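Local coordinates for protein acetyl-CoA C-acetyltransferase (Syntrophomonas wolfei subsp. wolfei, PDB 7N7Z) that probably catalyses acetyl transfer between two acetyl-CoA molecules to form acetoacetyl-CoA and free CoA, as an acetoacetyl-CoA thiolase, at residues Gln104-Leu108 with Gly109-Ile113; Lys302-Gln306 with Ala307-Tyr311; Tyr172-Thr175 with Arg176-Asp180; Pro69-Ile72 with Ile73-Val77. All blocks are in the same frame, centred on the assembly; numbering follows the deposited sequence.

Contact 1 of 4, residues Gln104-Leu108 with Gly109-Ile113; sequences QNIML and GKTDI
Ile106 and Asn105 give their carbonyls to the residues that follow as helix 94-107 ends and the chain turns toward strand 113-121. This is a helix C-terminal turn of Schellman type, its outer bond weak: Leu108 leaves helical geometry and Gly109 takes a positive phi of 77°. Gly109 N bonds Ile106 O at 3.2 Å, coming from above the carbonyl plane. Asn105 O receives two weak bonds, from Lys110 N at 2.9 Å and Thr111 N at 3.4 Å. Beside them the CA-H of Ile106 points almost straight at Thr111 O (3.3 Å, 162° at the hydrogen).

Among the side chains, Asn105 OD1 lies 3.2 Å from Lys110 CB. The lysine chain then bends away, taking NZ to Gln104 and Glu100 of the second subunit. Ile106, buried against Phe262 and Val8, crosses Thr111 at about a right angle. Shortening Ile106 to an alanine would probably open a gap beside Phe262 and take away the CG1 that Thr111 OG1 rests against. Thr111 has OG1 between its backbone N and carbonyl carbon (chi1 61°), which brings that oxygen both to Ser114 OG and to 3.4 Å from Ile106 CG1.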
loop_
_atom_site.group_PDB
_atom_site.type_symbol
_atom_site.label_atom_id
_atom_site.label_comp_id
_atom_site.label_asym_id
_atom_site.label_seq_id
_atom_site.Cartn_x
_atom_site.Cartn_y
_atom_site.Cartn_z
ATOM N N GLN B 104 -24.286 -33.291 5.215
ATOM C CA GLN B 104 -25.596 -33.083 5.824
ATOM C C GLN B 104 -26.623 -32.638 4.792
ATOM O O GLN B 104 -27.809 -32.960 4.923
ATOM C CB GLN B 104 -25.491 -32.067 6.961
ATOM C CG GLN B 104 -24.722 -32.598 8.166
ATOM C CD GLN B 104 -24.675 -31.632 9.339
ATOM O OE1 GLN B 104 -24.389 -32.033 10.466
ATOM N NE2 GLN B 104 -24.947 -30.355 9.080
ATOM N N ASN B 105 -26.193 -31.904 3.762
ATOM C CA ASN B 105 -27.089 -31.620 2.645
ATOM C C ASN B 105 -27.515 -32.908 1.953
ATOM O O ASN B 105 -28.672 -33.053 1.546
ATOM C CB ASN B 105 -26.409 -30.678 1.653
ATOM C CG ASN B 105 -26.857 -29.238 1.812
ATOM O OD1 ASN B 105 -28.034 -28.918 1.652
ATOM N ND2 ASN B 105 -25.914 -28.360 2.127
ATOM N N ILE B 106 -26.589 -33.858 1.813
ATOM C CA ILE B 106 -26.931 -35.141 1.208
ATOM C C ILE B 106 -27.783 -35.967 2.164
ATOM O O ILE B 106 -28.708 -36.670 1.742
ATOM C CB ILE B 106 -25.651 -35.887 0.789
ATOM C CG1 ILE B 106 -24.904 -35.086 -0.283
ATOM C CG2 ILE B 106 -25.986 -37.289 0.283
ATOM C CD1 ILE B 106 -23.641 -35.753 -0.793
ATOM N N MET B 107 -27.486 -35.897 3.463
ATOM C CA MET B 107 -28.285 -36.626 4.441
ATOM C C MET B 107 -29.757 -36.244 4.349
ATOM O O MET B 107 -30.640 -37.101 4.475
ATOM C CB MET B 107 -27.764 -36.352 5.852
ATOM C CG MET B 107 -26.530 -37.143 6.241
ATOM S SD MET B 107 -25.954 -36.694 7.890
ATOM C CE MET B 107 -24.194 -36.976 7.729
ATOM N N LEU B 108 -30.040 -34.961 4.128
ATOM C CA LEU B 108 -31.396 -34.435 4.168
ATOM C C LEU B 108 -32.072 -34.417 2.801
ATOM O O LEU B 108 -33.172 -33.868 2.676
ATOM C CB LEU B 108 -31.385 -33.021 4.757
ATOM C CG LEU B 108 -30.912 -32.924 6.210
ATOM C CD1 LEU B 108 -30.815 -31.474 6.656
ATOM C CD2 LEU B 108 -31.839 -33.707 7.125
ATOM N N GLY B 109 -31.450 -35.003 1.781
ATOM C CA GLY B 109 -32.030 -35.036 0.457
ATOM C C GLY B 109 -31.927 -33.744 -0.323
ATOM O O GLY B 109 -32.468 -33.669 -1.435
ATOM N N LYS B 110 -31.254 -32.725 0.216
ATOM C CA LYS B 110 -31.132 -31.459 -0.499
ATOM C C LYS B 110 -30.252 -31.596 -1.735
ATOM O O LYS B 110 -30.442 -30.868 -2.715
ATOM C CB LYS B 110 -30.572 -30.383 0.432
ATOM C CG LYS B 110 -31.407 -30.151 1.684
ATOM C CD LYS B 110 -32.589 -29.225 1.415
ATOM C CE LYS B 110 -33.020 -28.482 2.674
ATOM N NZ LYS B 110 -31.929 -27.638 3.245
ATOM N N THR B 111 -29.289 -32.512 -1.705
ATOM C CA THR B 111 -28.447 -32.795 -2.856
ATOM C C THR B 111 -28.161 -34.289 -2.899
ATOM O O THR B 111 -28.207 -34.981 -1.879
ATOM C CB THR B 111 -27.125 -32.016 -2.811
ATOM O OG1 THR B 111 -26.389 -32.387 -1.639
ATOM C CG2 THR B 111 -27.380 -30.514 -2.797
ATOM N N ASP B 112 -27.866 -34.780 -4.100
ATOM C CA ASP B 112 -27.452 -36.163 -4.293
ATOM C C ASP B 112 -25.951 -36.308 -4.483
ATOM O O ASP B 112 -25.373 -37.307 -4.040
ATOM C CB ASP B 112 -28.171 -36.765 -5.506
ATOM C CG ASP B 112 -29.680 -36.668 -5.393
ATOM O OD1 ASP B 112 -30.188 -36.687 -4.252
ATOM O OD2 ASP B 112 -30.357 -36.573 -6.439
ATOM N N ILE B 113 -25.309 -35.331 -5.120
ATOM C CA ILE B 113 -23.872 -35.338 -5.363
ATOM C C ILE B 113 -23.335 -33.962 -5.003
ATOM O O ILE B 113 -23.838 -32.947 -5.496
ATOM C CB ILE B 113 -23.537 -35.678 -6.829
ATOM C CG1 ILE B 113 -24.380 -36.863 -7.310
ATOM C CG2 ILE B 113 -22.045 -35.967 -6.975
ATOM C CD1 ILE B 113 -24.154 -37.228 -8.761
#

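Contact 2 of 4, residues Lys302-Gln306 with Ala307-Tyr311; sequences KVLKQ and AGWKY
Leu304 reaches across to Trp309 and Tyr311 with both arms of its fork. CD2 meets Trp309 CB at 3.5 Å, the two side chains crossing at about a right angle, and sits at the edge of the indole near its plane rather than over a face. CD1 goes to Tyr311, lying 3.7 Å from Tyr311 CA and 4.0 Å from Tyr311 CB. Leu304 CG stands anti to its own carbonyl carbon (chi1 -77°), which turns the fork toward the chain coming back past the helix. That return is a Schellman motif closing helix 296-307: Gly308, with positive phi, gives its N to Lys305 O at 3.1 Å, while Trp309 N reaches back to Leu304 O at 3.0 Å. A weak bond from Gly308 N also lands on Leu304 O. With an alanine in place of Leu304, Trp309 and Tyr311 would probably lose the apolar bridge between them, and a gap would open beside Leu398 of strand 394-400. Farther out, the Trp309 indole makes a cation-pi contact with Lys382, and Tyr311 meets the ring of Trp317 and binds Asp343 N through its hydroxyl.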
loop_
_atom_site.group_PDB
_atom_site.type_symbol
_atom_site.label_atom_id
_atom_site.label_comp_id
_atom_site.label_asym_id
_atom_site.label_seq_id
_atom_site.Cartn_x
_atom_site.Cartn_y
_atom_site.Cartn_z
ATOM N N LYS B 302 -16.110 -37.189 21.468
ATOM C CA LYS B 302 -17.489 -36.828 21.158
ATOM C C LYS B 302 -17.989 -37.572 19.925
ATOM O O LYS B 302 -19.037 -38.227 19.966
ATOM C CB LYS B 302 -17.602 -35.318 20.957
ATOM C CG LYS B 302 -19.029 -34.825 20.793
ATOM C CD LYS B 302 -19.096 -33.309 20.818
ATOM C CE LYS B 302 -20.251 -32.790 19.978
ATOM N NZ LYS B 302 -20.225 -31.306 19.849
ATOM N N VAL B 303 -17.255 -37.478 18.814
ATOM C CA VAL B 303 -17.688 -38.140 17.586
ATOM C C VAL B 303 -17.807 -39.643 17.807
ATOM O O VAL B 303 -18.706 -40.297 17.262
ATOM C CB VAL B 303 -16.728 -37.808 16.428
ATOM C CG1 VAL B 303 -15.350 -38.414 16.671
ATOM C CG2 VAL B 303 -17.307 -38.290 15.106
ATOM N N LEU B 304 -16.910 -40.215 18.613
ATOM C CA LEU B 304 -17.006 -41.637 18.924
ATOM C C LEU B 304 -18.310 -41.949 19.647
ATOM O O LEU B 304 -18.930 -42.992 19.408
ATOM C CB LEU B 304 -15.807 -42.072 19.765
ATOM C CG LEU B 304 -14.492 -42.270 19.007
ATOM C CD1 LEU B 304 -13.335 -42.424 19.985
ATOM C CD2 LEU B 304 -14.574 -43.475 18.081
ATOM N N LYS B 305 -18.744 -41.054 20.537
ATOM C CA LYS B 305 -20.014 -41.252 21.226
ATOM C C LYS B 305 -21.179 -41.178 20.249
ATOM O O LYS B 305 -22.063 -42.045 20.251
ATOM C CB LYS B 305 -20.173 -40.209 22.335
ATOM C CG LYS B 305 -21.108 -40.633 23.458
ATOM C CD LYS B 305 -21.401 -39.479 24.406
ATOM C CE LYS B 305 -22.882 -39.131 24.425
ATOM N NZ LYS B 305 -23.143 -37.820 25.089
ATOM N N GLN B 306 -21.193 -40.151 19.394
ATOM C CA GLN B 306 -22.283 -39.990 18.439
ATOM C C GLN B 306 -22.453 -41.223 17.560
ATOM O O GLN B 306 -23.573 -41.531 17.137
ATOM C CB GLN B 306 -22.037 -38.756 17.566
ATOM C CG GLN B 306 -21.949 -37.449 18.339
ATOM C CD GLN B 306 -22.052 -36.227 17.440
ATOM O OE1 GLN B 306 -21.558 -36.228 16.312
ATOM N NE2 GLN B 306 -22.697 -35.179 17.939
ATOM N N ALA B 307 -21.364 -41.939 17.278
ATOM C CA ALA B 307 -21.398 -43.081 16.374
ATOM C C ALA B 307 -21.474 -44.422 17.091
ATOM O O ALA B 307 -21.746 -45.437 16.440
ATOM C CB ALA B 307 -20.163 -43.067 15.463
ATOM N N GLY B 308 -21.245 -44.457 18.402
ATOM C CA GLY B 308 -21.272 -45.712 19.125
ATOM C C GLY B 308 -19.999 -46.518 19.034
ATOM O O GLY B 308 -20.008 -47.709 19.357
ATOM N N TRP B 309 -18.903 -45.907 18.599
ATOM C CA TRP B 309 -17.622 -46.586 18.499
ATOM C C TRP B 309 -16.799 -46.376 19.765
ATOM O O TRP B 309 -16.984 -45.407 20.507
ATOM C CB TRP B 309 -16.821 -46.070 17.302
ATOM C CG TRP B 309 -17.310 -46.525 15.966
ATOM C CD1 TRP B 309 -18.477 -47.175 15.690
ATOM C CD2 TRP B 309 -16.635 -46.359 14.712
ATOM N NE1 TRP B 309 -18.571 -47.424 14.340
ATOM C CE2 TRP B 309 -17.452 -46.932 13.720
ATOM C CE3 TRP B 309 -15.418 -45.781 14.336
ATOM C CZ2 TRP B 309 -17.092 -46.945 12.373
ATOM C CZ3 TRP B 309 -15.063 -45.794 13.001
ATOM C CH2 TRP B 309 -15.896 -46.373 12.036
ATOM N N LYS B 310 -15.879 -47.303 20.002
ATOM C CA LYS B 310 -14.807 -47.119 20.968
ATOM C C LYS B 310 -13.534 -46.742 20.222
ATOM O O LYS B 310 -13.363 -47.074 19.046
ATOM C CB LYS B 310 -14.576 -48.385 21.798
ATOM C CG LYS B 310 -15.772 -48.830 22.638
ATOM C CD LYS B 310 -16.395 -47.684 23.436
ATOM C CE LYS B 310 -15.377 -46.970 24.319
ATOM N NZ LYS B 310 -15.978 -45.805 25.029
ATOM N N TYR B 311 -12.641 -46.032 20.914
ATOM C CA TYR B 311 -11.409 -45.581 20.275
ATOM C C TYR B 311 -10.675 -46.744 19.616
ATOM O O TYR B 311 -10.237 -46.649 18.463
ATOM C CB TYR B 311 -10.504 -44.896 21.298
ATOM C CG TYR B 311 -9.139 -44.570 20.743
ATOM C CD1 TYR B 311 -8.956 -43.490 19.892
ATOM C CD2 TYR B 311 -8.036 -45.353 21.057
ATOM C CE1 TYR B 311 -7.714 -43.191 19.375
ATOM C CE2 TYR B 311 -6.788 -45.061 20.546
ATOM C CZ TYR B 311 -6.633 -43.979 19.705
ATOM O OH TYR B 311 -5.392 -43.686 19.190
#

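Contact 3 of 4, residues Tyr172-Thr175 with Arg176-Asp180; sequences YGIT and REECD
Thr175 and Glu178 meet through polar bonds, both of them weak. The carboxylate of Glu178, curled back by a bend at chi2 (130°), straddles the threonine: Thr175 OG1 gives a hydrogen bond to Glu178 OE2 at 3.0 Å, and Thr175 N points at Glu178 OE1 from 3.5 Å, long but nearly straight at 169°. Among backbone bonds, Cys179 N to Thr175 O at 3.1 Å closes the first helical turn. Thr175 is the N-cap residue of helix 176-196, the weak link from its N to Glu178 being consistent with one half of a capping box, while OG1 turns to the same carboxylate. Gly173 with its positive phi ends helix 161-172 in a Schellman motif, leaving a link of only a few residues between the two helices. Apolar contact comes from Ile174, whose CG2 touches Cys179 SG at 3.4 Å, and the side chain also packs on Ile168 and on Leu328 of helix 324-336. Charge pairing runs along the new helix: Arg176 NE makes a salt bridge with Asp180 OD2 at 2.6 Å, bent and so weak as a hydrogen bond, with the carboxylate at the guanidinium edge in its plane, and Arg176 NH2 bonds the carbonyl oxygens of Met232 and Leu235.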
loop_
_atom_site.group_PDB
_atom_site.type_symbol
_atom_site.label_atom_id
_atom_site.label_comp_id
_atom_site.label_asym_id
_atom_site.label_seq_id
_atom_site.Cartn_x
_atom_site.Cartn_y
_atom_site.Cartn_z
ATOM N N TYR B 172 0.909 -28.649 30.820
ATOM C CA TYR B 172 1.262 -30.047 31.026
ATOM C C TYR B 172 2.756 -30.257 31.222
ATOM O O TYR B 172 3.189 -31.401 31.393
ATOM C CB TYR B 172 0.776 -30.888 29.844
ATOM C CG TYR B 172 -0.729 -30.978 29.750
ATOM C CD1 TYR B 172 -1.470 -31.598 30.746
ATOM C CD2 TYR B 172 -1.409 -30.438 28.668
ATOM C CE1 TYR B 172 -2.846 -31.683 30.666
ATOM C CE2 TYR B 172 -2.785 -30.516 28.580
ATOM C CZ TYR B 172 -3.499 -31.139 29.581
ATOM O OH TYR B 172 -4.870 -31.221 29.495
ATOM N N GLY B 173 3.549 -29.192 31.200
ATOM C CA GLY B 173 4.973 -29.314 31.433
ATOM C C GLY B 173 5.678 -30.169 30.403
ATOM O O GLY B 173 6.446 -31.070 30.756
ATOM N N ILE B 174 5.423 -29.904 29.127
ATOM C CA ILE B 174 6.109 -30.584 28.036
ATOM C C ILE B 174 7.415 -29.855 27.768
ATOM O O ILE B 174 7.454 -28.620 27.708
ATOM C CB ILE B 174 5.226 -30.634 26.775
ATOM C CG1 ILE B 174 3.953 -31.440 27.050
ATOM C CG2 ILE B 174 5.996 -31.239 25.609
ATOM C CD1 ILE B 174 2.835 -31.165 26.068
ATOM N N THR B 175 8.490 -30.616 27.599
ATOM C CA THR B 175 9.824 -30.058 27.454
ATOM C C THR B 175 10.284 -30.107 26.002
ATOM O O THR B 175 9.736 -30.833 25.169
ATOM C CB THR B 175 10.821 -30.807 28.342
ATOM O OG1 THR B 175 10.875 -32.184 27.950
ATOM C CG2 THR B 175 10.407 -30.716 29.799
ATOM N N ARG B 176 11.316 -29.311 25.712
ATOM C CA ARG B 176 11.870 -29.263 24.364
ATOM C C ARG B 176 12.324 -30.639 23.893
ATOM O O ARG B 176 12.234 -30.946 22.699
ATOM C CB ARG B 176 13.030 -28.263 24.330
ATOM C CG ARG B 176 13.870 -28.272 23.062
ATOM C CD ARG B 176 13.150 -27.612 21.896
ATOM N NE ARG B 176 14.026 -27.499 20.736
ATOM C CZ ARG B 176 14.881 -26.504 20.533
ATOM N NH1 ARG B 176 14.976 -25.489 21.377
ATOM N NH2 ARG B 176 15.660 -26.529 19.456
ATOM N N GLU B 177 12.811 -31.481 24.808
ATOM C CA GLU B 177 13.304 -32.796 24.411
ATOM C C GLU B 177 12.169 -33.681 23.909
ATOM O O GLU B 177 12.303 -34.356 22.881
ATOM C CB GLU B 177 14.030 -33.460 25.581
ATOM C CG GLU B 177 15.535 -33.246 25.571
ATOM C CD GLU B 177 15.930 -31.857 26.033
ATOM O OE1 GLU B 177 15.322 -31.354 27.002
ATOM O OE2 GLU B 177 16.848 -31.268 25.424
ATOM N N GLU B 178 11.044 -33.700 24.628
ATOM C CA GLU B 178 9.906 -34.495 24.177
ATOM C C GLU B 178 9.361 -33.970 22.856
ATOM O O GLU B 178 8.975 -34.750 21.979
ATOM C CB GLU B 178 8.808 -34.501 25.240
ATOM C CG GLU B 178 9.091 -35.409 26.429
ATOM C CD GLU B 178 8.892 -34.712 27.765
ATOM O OE1 GLU B 178 7.855 -34.033 27.934
ATOM O OE2 GLU B 178 9.762 -34.854 28.653
ATOM N N CYS B 179 9.321 -32.645 22.694
ATOM C CA CYS B 179 8.803 -32.068 21.458
ATOM C C CYS B 179 9.699 -32.402 20.274
ATOM O O CYS B 179 9.208 -32.767 19.199
ATOM C CB CYS B 179 8.661 -30.554 21.608
ATOM S SG CYS B 179 7.324 -30.040 22.703
ATOM N N ASP B 180 11.017 -32.278 20.446
ATOM C CA ASP B 180 11.928 -32.553 19.342
ATOM C C ASP B 180 11.908 -34.031 18.970
ATOM O O ASP B 180 12.033 -34.380 17.790
ATOM C CB ASP B 180 13.344 -32.109 19.709
ATOM C CG ASP B 180 13.551 -30.613 19.536
ATOM O OD1 ASP B 180 12.825 -29.994 18.728
ATOM O OD2 ASP B 180 14.444 -30.054 20.208
#

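Contact 4 of 4, residues Pro69-Ile72 with Ile73-Val77; sequences PPRI and IGMKV
Arg71 and Met75, Ile72 and Lys76, and Pro69 and Ile73 pair one turn apart along a single short helix, 69-76, the helical limb of the beta-alpha-beta unit that links strand 54-58 to its parallel neighbour 84-89. Four consecutive backbone bonds of the alpha-helical kind tie the two halves together. The first, Ile73 N to Pro69 O, is the shortest at 2.7 Å, the N-H meeting the carbonyl almost head-on; Gly74, Met75 and Lys76 repeat the pattern with Pro70, Arg71 and Ile72, their donors tilted from the carbonyl planes.

On the flank facing the second subunit, Met75 lies over Arg71. Its SD sits 3.9 Å above the centre of the guanidinium, and bends at chi2 and chi3 of Met75 lay the thioether across that face. The arginine comes to meet it through a turn at chi2 (64°). The same guanidinium bonds Val81 O through NH2 and, weakly, Gly391 O of the second subunit through NE, which helps to fix its rotation under the sulfur.

Elsewhere round the helix, Ile72 and Lys76 run alongside each other in the same direction, with Ile72 CG2 3.7 Å from Lys76 CD. Ile73 packs against Ala34 of helix 30-45, and its CG1 rests 3.4 Å from Pro69 O. Farther along the thioether, Met75 CE comes to 3.5 Å from Arg71 NH1.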
loop_
_atom_site.group_PDB
_atom_site.type_symbol
_atom_site.label_atom_id
_atom_site.label_comp_id
_atom_site.label_asym_id
_atom_site.label_seq_id
_atom_site.Cartn_x
_atom_site.Cartn_y
_atom_site.Cartn_z
ATOM N N PRO B 69 -14.818 -17.818 -4.967
ATOM C CA PRO B 69 -13.930 -18.691 -5.748
ATOM C C PRO B 69 -14.535 -20.064 -5.990
ATOM O O PRO B 69 -14.389 -20.616 -7.091
ATOM C CB PRO B 69 -12.669 -18.780 -4.875
ATOM C CG PRO B 69 -12.664 -17.501 -4.100
ATOM C CD PRO B 69 -14.112 -17.162 -3.850
ATOM N N PRO B 70 -15.202 -20.665 -4.999
ATOM C CA PRO B 70 -15.785 -21.997 -5.241
ATOM C C PRO B 70 -16.735 -22.034 -6.426
ATOM O O PRO B 70 -16.805 -23.058 -7.119
ATOM C CB PRO B 70 -16.505 -22.313 -3.922
ATOM C CG PRO B 70 -15.773 -21.513 -2.900
ATOM C CD PRO B 70 -15.395 -20.238 -3.600
ATOM N N ARG B 71 -17.472 -20.950 -6.684
ATOM C CA ARG B 71 -18.297 -20.898 -7.887
ATOM C C ARG B 71 -17.427 -20.834 -9.136
ATOM O O ARG B 71 -17.758 -21.438 -10.163
ATOM C CB ARG B 71 -19.246 -19.700 -7.821
ATOM C CG ARG B 71 -20.083 -19.478 -9.081
ATOM C CD ARG B 71 -21.041 -20.633 -9.360
ATOM N NE ARG B 71 -22.075 -20.251 -10.316
ATOM C CZ ARG B 71 -23.155 -20.971 -10.592
ATOM N NH1 ARG B 71 -23.376 -22.140 -10.012
ATOM N NH2 ARG B 71 -24.038 -20.505 -11.471
ATOM N N ILE B 72 -16.310 -20.106 -9.069
ATOM C CA ILE B 72 -15.365 -20.104 -10.181
ATOM C C ILE B 72 -14.792 -21.499 -10.383
ATOM O O ILE B 72 -14.692 -21.991 -11.513
ATOM C CB ILE B 72 -14.250 -19.070 -9.938
ATOM C CG1 ILE B 72 -14.818 -17.649 -9.959
ATOM C CG2 ILE B 72 -13.148 -19.223 -10.982
ATOM C CD1 ILE B 72 -13.883 -16.609 -9.364
ATOM N N ILE B 73 -14.408 -22.159 -9.288
ATOM C CA ILE B 73 -13.802 -23.482 -9.385
ATOM C C ILE B 73 -14.812 -24.495 -9.913
ATOM O O ILE B 73 -14.471 -25.369 -10.720
ATOM C CB ILE B 73 -13.236 -23.905 -8.017
ATOM C CG1 ILE B 73 -12.072 -22.994 -7.615
ATOM C CG2 ILE B 73 -12.781 -25.357 -8.051
ATOM C CD1 ILE B 73 -11.814 -22.957 -6.124
ATOM N N GLY B 74 -16.068 -24.392 -9.476
ATOM C CA GLY B 74 -17.070 -25.352 -9.913
ATOM C C GLY B 74 -17.390 -25.226 -11.390
ATOM O O GLY B 74 -17.473 -26.227 -12.109
ATOM N N MET B 75 -17.578 -23.992 -11.865
ATOM C CA MET B 75 -17.884 -23.789 -13.275
ATOM C C MET B 75 -16.737 -24.242 -14.167
ATOM O O MET B 75 -16.971 -24.758 -15.266
ATOM C CB MET B 75 -18.204 -22.316 -13.535
ATOM C CG MET B 75 -19.470 -21.821 -12.854
ATOM S SD MET B 75 -20.949 -22.727 -13.351
ATOM C CE MET B 75 -21.086 -23.911 -12.012
ATOM N N LYS B 76 -15.493 -24.069 -13.715
ATOM C CA LYS B 76 -14.349 -24.412 -14.552
ATOM C C LYS B 76 -14.120 -25.915 -14.620
ATOM O O LYS B 76 -13.570 -26.408 -15.613
ATOM C CB LYS B 76 -13.097 -23.708 -14.035
ATOM C CG LYS B 76 -12.932 -22.303 -14.583
ATOM C CD LYS B 76 -12.030 -21.460 -13.704
ATOM C CE LYS B 76 -11.755 -20.104 -14.334
ATOM N NZ LYS B 76 -10.296 -19.818 -14.415
ATOM N N VAL B 77 -14.528 -26.659 -13.587
ATOM C CA VAL B 77 -14.488 -28.115 -13.653
ATOM C C VAL B 77 -15.782 -28.699 -14.206
ATOM O O VAL B 77 -15.937 -29.927 -14.235
ATOM C CB VAL B 77 -14.171 -28.723 -12.270
ATOM C CG1 VAL B 77 -12.892 -28.107 -11.711
ATOM C CG2 VAL B 77 -15.330 -28.542 -11.308
#

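How the contacts relate
Along the chain the order is contact 4, contact 1, contact 3, contact 2. The first three belong to the N-terminal thiolase domain and contact 2 to the C-terminal one. Contacts 4 and 1, with centres about 20 Å apart, serve one mixed sheet: helix 69-76 leads into strand 84-89, the turn after helix 94-107 into strand 113-121. Both help to form the interface with the second subunit, as does contact 2 through Gln306 on Lys110 of that subunit. Contact 2 precedes strand 316-319, at the sheet's other end; its nearest atoms lie about 8 Å from contact 1. Contact 3, about 45 Å from contact 1 by centres, across the chain's middle, touches no other chain of the assembly.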